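Local coordinates for pyrethroid hydrolase (Sphingobium faniae, PDB 5Y5R), which hydrolyses pyrethroid pesticides such as cypermethrin and permethrin at their ester bond, releasing an alcohol and a cyclopropanecarboxylic acid, at residues 11-20 with 167-175; 153-161 with 228-236. One frame throughout, in Å; residues are numbered along the deposited sequence.

From the N terminus, the chain runs through strand 3-9 of the central parallel sheet into the loop 11-20, the first half of contact 1. It then builds much of the alpha/beta hydrolase core and the helices that follow before reaching 153-161, where helix 148-155 ends and contact 2 begins. Segment 167-175 follows soon after and closes contact 1 across 146 intervening residues; 228-236, beyond strand 222-226, closes contact 2 across 66. The segments therefore alternate and the two closures cross. Together they tie the region around 153-175 to two loops that leave the sheet. H169 of contact 1 meets Y234 of contact 2, and both contacts touch the bound ester 8NL.

Contact 1. Residues 11-20 with 167-175; sequences GALNRGACYD and AEHFIQTQS. With 8NL ((2-methyl-3-phenyl-phenyl)methyl (1~{S})-3-[(~{E})-2-chloranyl-3,3,3-tris(fluoranyl)prop-1-enyl]-2,2-dimethyl-cyclopropane-1-carboxylate), chain G.
Q174 swings its CG away from the backbone N (chi1 164°) and bends at chi2, which curls the amide back against A12 and L13. Its OE1 accepts a nearly straight hydrogen bond from L13 N at 2.9 Å, while NE2 donates in the amide plane to S175 O and also has Y57 OH as a partner, so the amide's rotation is fixed. Farther along, the backbones meet in a single beta bridge between N14 and F170: I171 N donates to L13 O (2.9 Å) and R15 N to H169 O (2.7 Å). R15 lays its CG against I171 CG2 at 3.8 Å, and its bent chain carries the guanidinium to a salt bridge with D37. At the other end C18 CA sits over a face of the H169 ring, 3.7 Å from the centroid, in a CH-pi contact. F170 offers one ring face to 8NL, with CD1 3.9 Å from C8. One residue before L13, A12 N donates a hydrogen bond to the ester carbonyl atom O1 of 8NL at 3.3 Å. That bond is consistent with an oxyanion-hole role for this loop, its backbone steadied by the Q174 amide on the neighbouring peptide.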
loop_
_atom_site.group_PDB
_atom_site.type_symbol
_atom_site.label_atom_id
_atom_site.label_comp_id
_atom_site.label_asym_id
_atom_site.label_seq_id
_atom_site.Cartn_x
_atom_site.Cartn_y
_atom_site.Cartn_z
ATOM N N GLY A 11 -4.131 1.829 -0.929
ATOM C CA GLY A 11 -3.904 2.690 0.236
ATOM C C GLY A 11 -5.112 3.514 0.683
ATOM O O GLY A 11 -6.258 3.260 0.300
ATOM N N ALA A 12 -4.847 4.569 1.473
ATOM C CA ALA A 12 -5.964 5.305 2.076
ATOM C C ALA A 12 -6.904 5.928 1.042
ATOM O O ALA A 12 -6.474 6.484 0.030
ATOM C CB ALA A 12 -5.437 6.426 2.984
ATOM N N LEU A 13 -8.210 5.881 1.333
ATOM C CA LEU A 13 -9.249 6.478 0.493
ATOM C C LEU A 13 -9.379 5.843 -0.898
ATOM O O LEU A 13 -10.131 6.373 -1.738
ATOM C CB LEU A 13 -8.987 7.980 0.309
ATOM C CG LEU A 13 -9.278 8.822 1.540
ATOM C CD1 LEU A 13 -8.830 10.250 1.317
ATOM C CD2 LEU A 13 -10.745 8.782 1.788
ATOM N N ASN A 14 -8.703 4.727 -1.168
ATOM C CA ASN A 14 -8.722 4.094 -2.484
ATOM C C ASN A 14 -9.487 2.766 -2.450
ATOM O O ASN A 14 -9.897 2.271 -1.397
ATOM C CB ASN A 14 -7.283 3.889 -3.004
ATOM C CG ASN A 14 -6.708 5.122 -3.655
ATOM O OD1 ASN A 14 -6.513 6.184 -3.008
ATOM N ND2 ASN A 14 -6.455 5.024 -4.950
ATOM N N ARG A 15 -9.674 2.171 -3.638
ATOM C CA ARG A 15 -10.267 0.850 -3.807
ATOM C C ARG A 15 -9.395 0.010 -4.751
ATOM O O ARG A 15 -8.553 0.541 -5.469
ATOM C CB ARG A 15 -11.704 0.963 -4.358
ATOM C CG ARG A 15 -12.614 1.939 -3.573
ATOM C CD ARG A 15 -14.039 1.975 -4.161
ATOM N NE ARG A 15 -14.691 0.669 -4.150
ATOM C CZ ARG A 15 -15.752 0.326 -4.898
ATOM N NH1 ARG A 15 -16.305 1.172 -5.762
ATOM N NH2 ARG A 15 -16.258 -0.889 -4.782
ATOM N N GLY A 16 -9.642 -1.311 -4.792
ATOM C CA GLY A 16 -8.799 -2.191 -5.603
ATOM C C GLY A 16 -8.736 -1.820 -7.074
ATOM O O GLY A 16 -7.702 -2.011 -7.726
ATOM N N ALA A 17 -9.797 -1.207 -7.592
ATOM C CA ALA A 17 -9.859 -0.828 -8.998
ATOM C C ALA A 17 -8.762 0.145 -9.423
ATOM O O ALA A 17 -8.544 0.315 -10.635
ATOM C CB ALA A 17 -11.234 -0.225 -9.314
ATOM N N CYS A 18 -8.094 0.818 -8.480
ATOM C CA CYS A 18 -7.021 1.721 -8.882
ATOM C C CYS A 18 -5.892 1.005 -9.595
ATOM O O CYS A 18 -5.144 1.655 -10.323
ATOM C CB CYS A 18 -6.430 2.492 -7.686
ATOM S SG CYS A 18 -5.403 1.556 -6.509
ATOM N N TYR A 19 -5.785 -0.301 -9.429
ATOM C CA TYR A 19 -4.775 -1.153 -10.061
ATOM C C TYR A 19 -5.185 -1.679 -11.437
ATOM O O TYR A 19 -4.472 -2.529 -11.998
ATOM C CB TYR A 19 -4.467 -2.329 -9.126
ATOM C CG TYR A 19 -3.644 -1.936 -7.899
ATOM C CD1 TYR A 19 -2.262 -1.677 -8.006
ATOM C CD2 TYR A 19 -4.224 -1.831 -6.653
ATOM C CE1 TYR A 19 -1.489 -1.298 -6.866
ATOM C CE2 TYR A 19 -3.474 -1.484 -5.540
ATOM C CZ TYR A 19 -2.122 -1.213 -5.646
ATOM O OH TYR A 19 -1.420 -0.845 -4.508
ATOM N N ASP A 20 -6.286 -1.164 -12.009
ATOM C CA ASP A 20 -6.838 -1.714 -13.243
ATOM C C ASP A 20 -5.836 -1.716 -14.395
ATOM O O ASP A 20 -5.919 -2.572 -15.281
ATOM C CB ASP A 20 -8.086 -0.931 -13.652
ATOM C CG ASP A 20 -9.314 -1.390 -12.929
ATOM O OD1 ASP A 20 -9.240 -2.393 -12.172
ATOM O OD2 ASP A 20 -10.373 -0.755 -13.134
ATOM N N ALA A 167 -14.627 7.441 -10.465
ATOM C CA ALA A 167 -15.130 7.331 -9.097
ATOM C C ALA A 167 -14.912 5.957 -8.501
ATOM O O ALA A 167 -14.805 5.836 -7.278
ATOM C CB ALA A 167 -16.612 7.678 -9.038
ATOM N N GLU A 168 -14.900 4.902 -9.333
ATOM C CA GLU A 168 -14.699 3.544 -8.837
ATOM C C GLU A 168 -13.372 3.364 -8.092
ATOM O O GLU A 168 -13.193 2.362 -7.397
ATOM C CB GLU A 168 -14.755 2.522 -10.001
ATOM C CG GLU A 168 -16.128 2.340 -10.614
ATOM C CD GLU A 168 -16.614 3.560 -11.353
ATOM O OE1 GLU A 168 -17.800 3.914 -11.175
ATOM O OE2 GLU A 168 -15.788 4.216 -12.029
ATOM N N HIS A 169 -12.445 4.301 -8.215
ATOM C CA HIS A 169 -11.133 4.110 -7.586
ATOM C C HIS A 169 -11.076 4.541 -6.123
ATOM O O HIS A 169 -10.092 4.202 -5.436
ATOM C CB HIS A 169 -10.064 4.855 -8.370
ATOM C CG HIS A 169 -9.765 4.244 -9.706
ATOM N ND1 HIS A 169 -8.597 4.512 -10.391
ATOM C CD2 HIS A 169 -10.469 3.382 -10.479
ATOM C CE1 HIS A 169 -8.588 3.830 -11.526
ATOM N NE2 HIS A 169 -9.713 3.138 -11.604
ATOM N N PHE A 170 -12.084 5.291 -5.654
ATOM C CA PHE A 170 -12.011 6.040 -4.398
ATOM C C PHE A 170 -13.189 5.760 -3.474
ATOM O O PHE A 170 -14.274 5.377 -3.916
ATOM C CB PHE A 170 -11.956 7.536 -4.687
ATOM C CG PHE A 170 -10.902 7.915 -5.686
ATOM C CD1 PHE A 170 -9.577 7.516 -5.488
ATOM C CD2 PHE A 170 -11.214 8.671 -6.796
ATOM C CE1 PHE A 170 -8.592 7.850 -6.391
ATOM C CE2 PHE A 170 -10.227 9.030 -7.711
ATOM C CZ PHE A 170 -8.905 8.619 -7.499
ATOM N N ILE A 171 -12.967 5.992 -2.175
ATOM C CA ILE A 171 -14.041 6.078 -1.186
ATOM C C ILE A 171 -14.018 7.479 -0.567
ATOM O O ILE A 171 -13.126 8.287 -0.824
ATOM C CB ILE A 171 -13.954 4.982 -0.093
ATOM C CG1 ILE A 171 -12.581 4.976 0.557
ATOM C CG2 ILE A 171 -14.280 3.599 -0.613
ATOM C CD1 ILE A 171 -12.534 4.161 1.829
ATOM N N GLN A 172 -15.040 7.764 0.241
ATOM C CA GLN A 172 -15.215 9.092 0.821
ATOM C C GLN A 172 -14.548 9.250 2.178
ATOM O O GLN A 172 -14.117 10.364 2.503
ATOM C CB GLN A 172 -16.713 9.416 0.983
ATOM C CG GLN A 172 -17.421 9.712 -0.331
ATOM C CD GLN A 172 -16.751 10.821 -1.138
ATOM O OE1 GLN A 172 -16.915 12.011 -0.826
ATOM N NE2 GLN A 172 -15.985 10.447 -2.155
ATOM N N THR A 173 -14.553 8.200 3.011
ATOM C CA THR A 173 -14.046 8.262 4.379
ATOM C C THR A 173 -13.214 7.033 4.747
ATOM O O THR A 173 -13.676 5.893 4.624
ATOM C CB THR A 173 -15.195 8.435 5.399
ATOM O OG1 THR A 173 -15.968 9.595 5.071
ATOM C CG2 THR A 173 -14.625 8.660 6.779
ATOM N N GLN A 174 -12.020 7.286 5.281
ATOM C CA GLN A 174 -11.020 6.278 5.599
ATOM C C GLN A 174 -10.930 6.047 7.103
ATOM O O GLN A 174 -10.906 7.014 7.871
ATOM C CB GLN A 174 -9.653 6.744 5.102
ATOM C CG GLN A 174 -8.547 5.951 5.741
ATOM C CD GLN A 174 -8.374 4.611 5.059
ATOM O OE1 GLN A 174 -8.522 4.497 3.835
ATOM N NE2 GLN A 174 -8.159 3.579 5.849
ATOM N N SER A 175 -10.777 4.788 7.525
ATOM C CA SER A 175 -10.619 4.467 8.945
ATOM C C SER A 175 -9.207 4.788 9.442
ATOM O O SER A 175 -8.223 4.612 8.729
ATOM C CB SER A 175 -10.907 2.993 9.204
ATOM O OG SER A 175 -10.526 2.639 10.530
HETATM C C 8NL G . -5.621 9.500 -0.581
HETATM C C8 8NL G . -8.334 10.574 -3.401
HETATM C C9 8NL G . -9.436 11.420 -3.317
HETATM C C10 8NL G . -9.311 12.676 -2.740
HETATM C C11 8NL G . -8.051 13.032 -2.265
HETATM C C12 8NL G . -6.959 12.171 -2.361
HETATM C C13 8NL G . -3.436 7.488 -1.247
HETATM O O 8NL G . -2.679 8.207 -0.243
HETATM CL CL 8NL G . -0.663 11.326 5.862
HETATM C C21 8NL G . -1.277 10.174 4.674
HETATM C C22 8NL G . -2.749 10.233 4.341
HETATM F F2 8NL G . -2.877 10.775 3.143
HETATM F F1 8NL G . -3.337 9.053 4.369
HETATM F F 8NL G . -3.325 10.997 5.246
HETATM C C20 8NL G . -0.438 9.331 4.072
HETATM C C16 8NL G . -0.929 8.307 3.072
HETATM C C17 8NL G . 0.314 7.781 2.362
HETATM C C18 8NL G . 0.266 6.502 3.185
HETATM C C19 8NL G . 1.566 8.642 2.593
HETATM C C15 8NL G . -0.833 8.457 1.557
HETATM C C14 8NL G . -1.908 7.601 0.881
HETATM O O1 8NL G . -2.162 6.472 1.307
HETATM C C2 8NL G . -4.243 8.295 -2.277
HETATM C C3 8NL G . -3.945 8.040 -3.610
HETATM C C4 8NL G . -4.597 8.695 -4.654
HETATM C C5 8NL G . -5.612 9.607 -4.377
HETATM C C6 8NL G . -5.954 9.905 -3.064
HETATM C C1 8NL G . -5.272 9.234 -2.009
HETATM C C7 8NL G . -7.082 10.912 -2.916
HETATM O O HOH W 1 -16.527 4.117 -5.537
#

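Contact 2. Residues 153-161 with 228-236; sequences EVFMGDYPG and ASHAPYYSM. With 8NL ((2-methyl-3-phenyl-phenyl)methyl (1~{S})-3-[(~{E})-2-chloranyl-3,3,3-tris(fluoranyl)prop-1-enyl]-2,2-dimethyl-cyclopropane-1-carboxylate), chain G.
D158 OD1 is gripped by two donors of the opposite segment: S235 OG at 2.7 Å on the anti side, 26° out of the carboxylate plane, and S229 N at 3.2 Å on the syn lone pair. These bonds join the type I turn M156-Y159, after helix 148-155, to the loop that carries H230, the histidine assigned to the charge relay of this alpha/beta hydrolase. Beside it, Y159 and Y234 form an edge-to-face pair, Y159 CD1 standing 3.6 Å above the plane of the Y234 ring, over its centre. P160 CD packs on Y234 CB, and Y234 OH hydrogen-bonds H169 ND1. A leucine in place of Y234 would probably cost Y159 its aromatic face and leave H169 ND1 without its hydroxyl partner. Toward the pocket, F155 turns its ring edge to the face of H230 in an offset pair, centroids 6.0 Å apart, and lays one of its own faces against 8NL, with C12 3.7 Å above the ring plane. H230 holds CG away from its backbone N (chi1 -168°), the setting in which its ring reaches 8NL. Its ND1 is hydrogen-bonded to D202 OD2, also assigned to the charge relay, and H230 NE2 donates to the bridging ester oxygen O of 8NL at 3.3 Å.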
loop_
_atom_site.group_PDB
_atom_site.type_symbol
_atom_site.label_atom_id
_atom_site.label_comp_id
_atom_site.label_asym_id
_atom_site.label_seq_id
_atom_site.Cartn_x
_atom_site.Cartn_y
_atom_site.Cartn_z
ATOM N N GLU A 153 -3.383 17.558 -8.294
ATOM C CA GLU A 153 -1.976 17.703 -8.643
ATOM C C GLU A 153 -1.068 17.052 -7.620
ATOM O O GLU A 153 0.078 16.738 -7.960
ATOM C CB GLU A 153 -1.560 19.157 -8.824
ATOM C CG GLU A 153 -1.777 20.037 -7.658
ATOM C CD GLU A 153 -1.676 21.502 -8.024
ATOM O OE1 GLU A 153 -1.752 21.864 -9.220
ATOM O OE2 GLU A 153 -1.465 22.300 -7.108
ATOM N N VAL A 154 -1.529 16.890 -6.377
ATOM C CA VAL A 154 -0.732 16.271 -5.307
ATOM C C VAL A 154 -0.825 14.747 -5.340
ATOM O O VAL A 154 0.197 14.047 -5.296
ATOM C CB VAL A 154 -1.153 16.833 -3.934
ATOM C CG1 VAL A 154 -0.588 16.056 -2.825
ATOM C CG2 VAL A 154 -0.713 18.285 -3.796
ATOM N N PHE A 155 -2.047 14.208 -5.338
ATOM C CA PHE A 155 -2.261 12.771 -5.264
ATOM C C PHE A 155 -2.470 12.071 -6.604
ATOM O O PHE A 155 -2.183 10.879 -6.683
ATOM C CB PHE A 155 -3.483 12.471 -4.402
ATOM C CG PHE A 155 -3.305 12.775 -2.948
ATOM C CD1 PHE A 155 -2.745 11.836 -2.102
ATOM C CD2 PHE A 155 -3.734 14.000 -2.417
ATOM C CE1 PHE A 155 -2.628 12.081 -0.753
ATOM C CE2 PHE A 155 -3.585 14.271 -1.056
ATOM C CZ PHE A 155 -3.036 13.296 -0.226
HETATM N N MSE A 156 -3.054 12.734 -7.609
HETATM C CA MSE A 156 -3.488 12.089 -8.884
HETATM C C MSE A 156 -2.768 12.664 -10.110
HETATM O O MSE A 156 -3.267 12.612 -11.246
HETATM C CB MSE A 156 -5.000 12.255 -9.111
HETATM C CG MSE A 156 -5.936 11.723 -8.012
HETATM SE SE MSE A 156 -7.686 12.671 -8.000
HETATM C CE MSE A 156 -7.381 13.785 -6.372
ATOM N N GLY A 157 -1.606 13.262 -9.876
ATOM C CA GLY A 157 -0.824 13.820 -10.957
ATOM C C GLY A 157 -0.336 12.789 -11.956
ATOM O O GLY A 157 0.022 13.155 -13.077
ATOM N N ASP A 158 -0.210 11.527 -11.530
ATOM C CA ASP A 158 0.222 10.420 -12.380
ATOM C C ASP A 158 -0.871 9.884 -13.290
ATOM O O ASP A 158 -0.579 8.974 -14.083
ATOM C CB ASP A 158 0.769 9.261 -11.557
ATOM C CG ASP A 158 2.089 9.590 -10.891
ATOM O OD1 ASP A 158 3.148 9.344 -11.517
ATOM O OD2 ASP A 158 2.071 10.072 -9.748
ATOM N N TYR A 159 -2.131 10.343 -13.150
ATOM C CA TYR A 159 -3.192 9.751 -13.964
ATOM C C TYR A 159 -2.995 10.150 -15.426
ATOM O O TYR A 159 -2.885 11.350 -15.722
ATOM C CB TYR A 159 -4.588 10.177 -13.481
ATOM C CG TYR A 159 -5.684 9.355 -14.149
ATOM C CD1 TYR A 159 -5.883 8.026 -13.801
ATOM C CD2 TYR A 159 -6.464 9.885 -15.163
ATOM C CE1 TYR A 159 -6.848 7.252 -14.401
ATOM C CE2 TYR A 159 -7.436 9.120 -15.785
ATOM C CZ TYR A 159 -7.627 7.805 -15.400
ATOM O OH TYR A 159 -8.580 7.025 -16.007
ATOM N N PRO A 160 -2.971 9.184 -16.366
ATOM C CA PRO A 160 -2.807 9.563 -17.772
ATOM C C PRO A 160 -3.926 10.494 -18.266
ATOM O O PRO A 160 -5.012 10.481 -17.784
ATOM C CB PRO A 160 -2.845 8.228 -18.510
ATOM C CG PRO A 160 -2.614 7.191 -17.497
ATOM C CD PRO A 160 -3.138 7.735 -16.206
ATOM N N GLY A 161 -3.641 11.299 -19.256
ATOM C CA GLY A 161 -4.650 12.228 -19.723
ATOM C C GLY A 161 -5.000 13.189 -18.614
ATOM O O GLY A 161 -4.190 14.029 -18.279
ATOM N N ALA A 228 8.541 8.351 -10.879
ATOM C CA ALA A 228 7.107 8.642 -10.831
ATOM C C ALA A 228 6.730 9.412 -9.562
ATOM O O ALA A 228 7.438 9.368 -8.557
ATOM C CB ALA A 228 6.303 7.354 -10.880
ATOM N N SER A 229 5.566 10.065 -9.581
ATOM C CA SER A 229 5.068 10.648 -8.338
ATOM C C SER A 229 4.206 9.619 -7.629
ATOM O O SER A 229 4.484 8.422 -7.735
ATOM C CB SER A 229 4.313 11.969 -8.542
ATOM O OG SER A 229 3.306 11.900 -9.521
ATOM N N HIS A 230 3.163 10.067 -6.910
ATOM C CA HIS A 230 2.539 9.236 -5.880
ATOM C C HIS A 230 1.947 7.924 -6.403
ATOM O O HIS A 230 1.844 6.953 -5.647
ATOM C CB HIS A 230 1.430 10.020 -5.156
ATOM C CG HIS A 230 0.954 9.334 -3.912
ATOM N ND1 HIS A 230 1.828 8.840 -2.964
ATOM C CD2 HIS A 230 -0.282 8.960 -3.513
ATOM C CE1 HIS A 230 1.144 8.247 -2.004
ATOM N NE2 HIS A 230 -0.136 8.287 -2.321
ATOM N N ALA A 231 1.534 7.860 -7.664
ATOM C CA ALA A 231 0.739 6.728 -8.152
ATOM C C ALA A 231 1.361 6.109 -9.401
ATOM O O ALA A 231 0.876 6.317 -10.522
ATOM C CB ALA A 231 -0.703 7.170 -8.409
ATOM N N PRO A 232 2.437 5.336 -9.249
ATOM C CA PRO A 232 3.055 4.735 -10.443
ATOM C C PRO A 232 2.108 3.790 -11.187
ATOM O O PRO A 232 2.281 3.574 -12.394
ATOM C CB PRO A 232 4.274 3.987 -9.870
ATOM C CG PRO A 232 4.447 4.483 -8.474
ATOM C CD PRO A 232 3.080 4.878 -8.005
ATOM N N TYR A 233 1.124 3.195 -10.502
ATOM C CA TYR A 233 0.162 2.318 -11.194
ATOM C C TYR A 233 -0.696 3.066 -12.216
ATOM O O TYR A 233 -1.340 2.423 -13.064
ATOM C CB TYR A 233 -0.755 1.590 -10.193
ATOM C CG TYR A 233 -1.396 2.481 -9.148
ATOM C CD1 TYR A 233 -0.739 2.760 -7.948
ATOM C CD2 TYR A 233 -2.649 3.039 -9.356
ATOM C CE1 TYR A 233 -1.300 3.569 -7.017
ATOM C CE2 TYR A 233 -3.223 3.843 -8.422
ATOM C CZ TYR A 233 -2.560 4.097 -7.254
ATOM O OH TYR A 233 -3.126 4.907 -6.339
ATOM N N TYR A 234 -0.742 4.395 -12.149
ATOM C CA TYR A 234 -1.352 5.191 -13.209
ATOM C C TYR A 234 -0.364 5.592 -14.299
ATOM O O TYR A 234 -0.730 5.628 -15.472
ATOM C CB TYR A 234 -1.997 6.451 -12.642
ATOM C CG TYR A 234 -3.263 6.266 -11.835
ATOM C CD1 TYR A 234 -4.103 5.163 -12.007
ATOM C CD2 TYR A 234 -3.617 7.229 -10.880
ATOM C CE1 TYR A 234 -5.286 5.021 -11.220
ATOM C CE2 TYR A 234 -4.759 7.116 -10.124
ATOM C CZ TYR A 234 -5.591 6.045 -10.271
ATOM O OH TYR A 234 -6.692 6.010 -9.451
ATOM N N SER A 235 0.865 5.978 -13.957
ATOM C CA SER A 235 1.714 6.578 -14.983
ATOM C C SER A 235 2.640 5.595 -15.681
ATOM O O SER A 235 2.991 5.851 -16.831
ATOM C CB SER A 235 2.547 7.730 -14.417
ATOM O OG SER A 235 3.260 7.297 -13.305
HETATM N N MSE A 236 3.053 4.498 -15.042
HETATM C CA MSE A 236 3.875 3.503 -15.760
HETATM C C MSE A 236 3.549 2.067 -15.367
HETATM O O MSE A 236 4.393 1.344 -14.829
HETATM C CB MSE A 236 5.359 3.791 -15.515
HETATM C CG MSE A 236 5.619 4.191 -14.076
HETATM SE SE MSE A 236 7.452 4.885 -13.803
HETATM C CE MSE A 236 7.326 6.661 -14.469
HETATM C C 8NL G . -5.621 9.500 -0.581
HETATM C C8 8NL G . -8.334 10.574 -3.401
HETATM C C9 8NL G . -9.436 11.420 -3.317
HETATM C C10 8NL G . -9.311 12.676 -2.740
HETATM C C11 8NL G . -8.051 13.032 -2.265
HETATM C C12 8NL G . -6.959 12.171 -2.361
HETATM C C13 8NL G . -3.436 7.488 -1.247
HETATM O O 8NL G . -2.679 8.207 -0.243
HETATM CL CL 8NL G . -0.663 11.326 5.862
HETATM C C21 8NL G . -1.277 10.174 4.674
HETATM C C22 8NL G . -2.749 10.233 4.341
HETATM F F2 8NL G . -2.877 10.775 3.143
HETATM F F1 8NL G . -3.337 9.053 4.369
HETATM F F 8NL G . -3.325 10.997 5.246
HETATM C C20 8NL G . -0.438 9.331 4.072
HETATM C C16 8NL G . -0.929 8.307 3.072
HETATM C C17 8NL G . 0.314 7.781 2.362
HETATM C C18 8NL G . 0.266 6.502 3.185
HETATM C C19 8NL G . 1.566 8.642 2.593
HETATM C C15 8NL G . -0.833 8.457 1.557
HETATM C C14 8NL G . -1.908 7.601 0.881
HETATM O O1 8NL G . -2.162 6.472 1.307
HETATM C C2 8NL G . -4.243 8.295 -2.277
HETATM C C3 8NL G . -3.945 8.040 -3.610
HETATM C C4 8NL G . -4.597 8.695 -4.654
HETATM C C5 8NL G . -5.612 9.607 -4.377
HETATM C C6 8NL G . -5.954 9.905 -3.064
HETATM C C1 8NL G . -5.272 9.234 -2.009
HETATM C C7 8NL G . -7.082 10.912 -2.916
#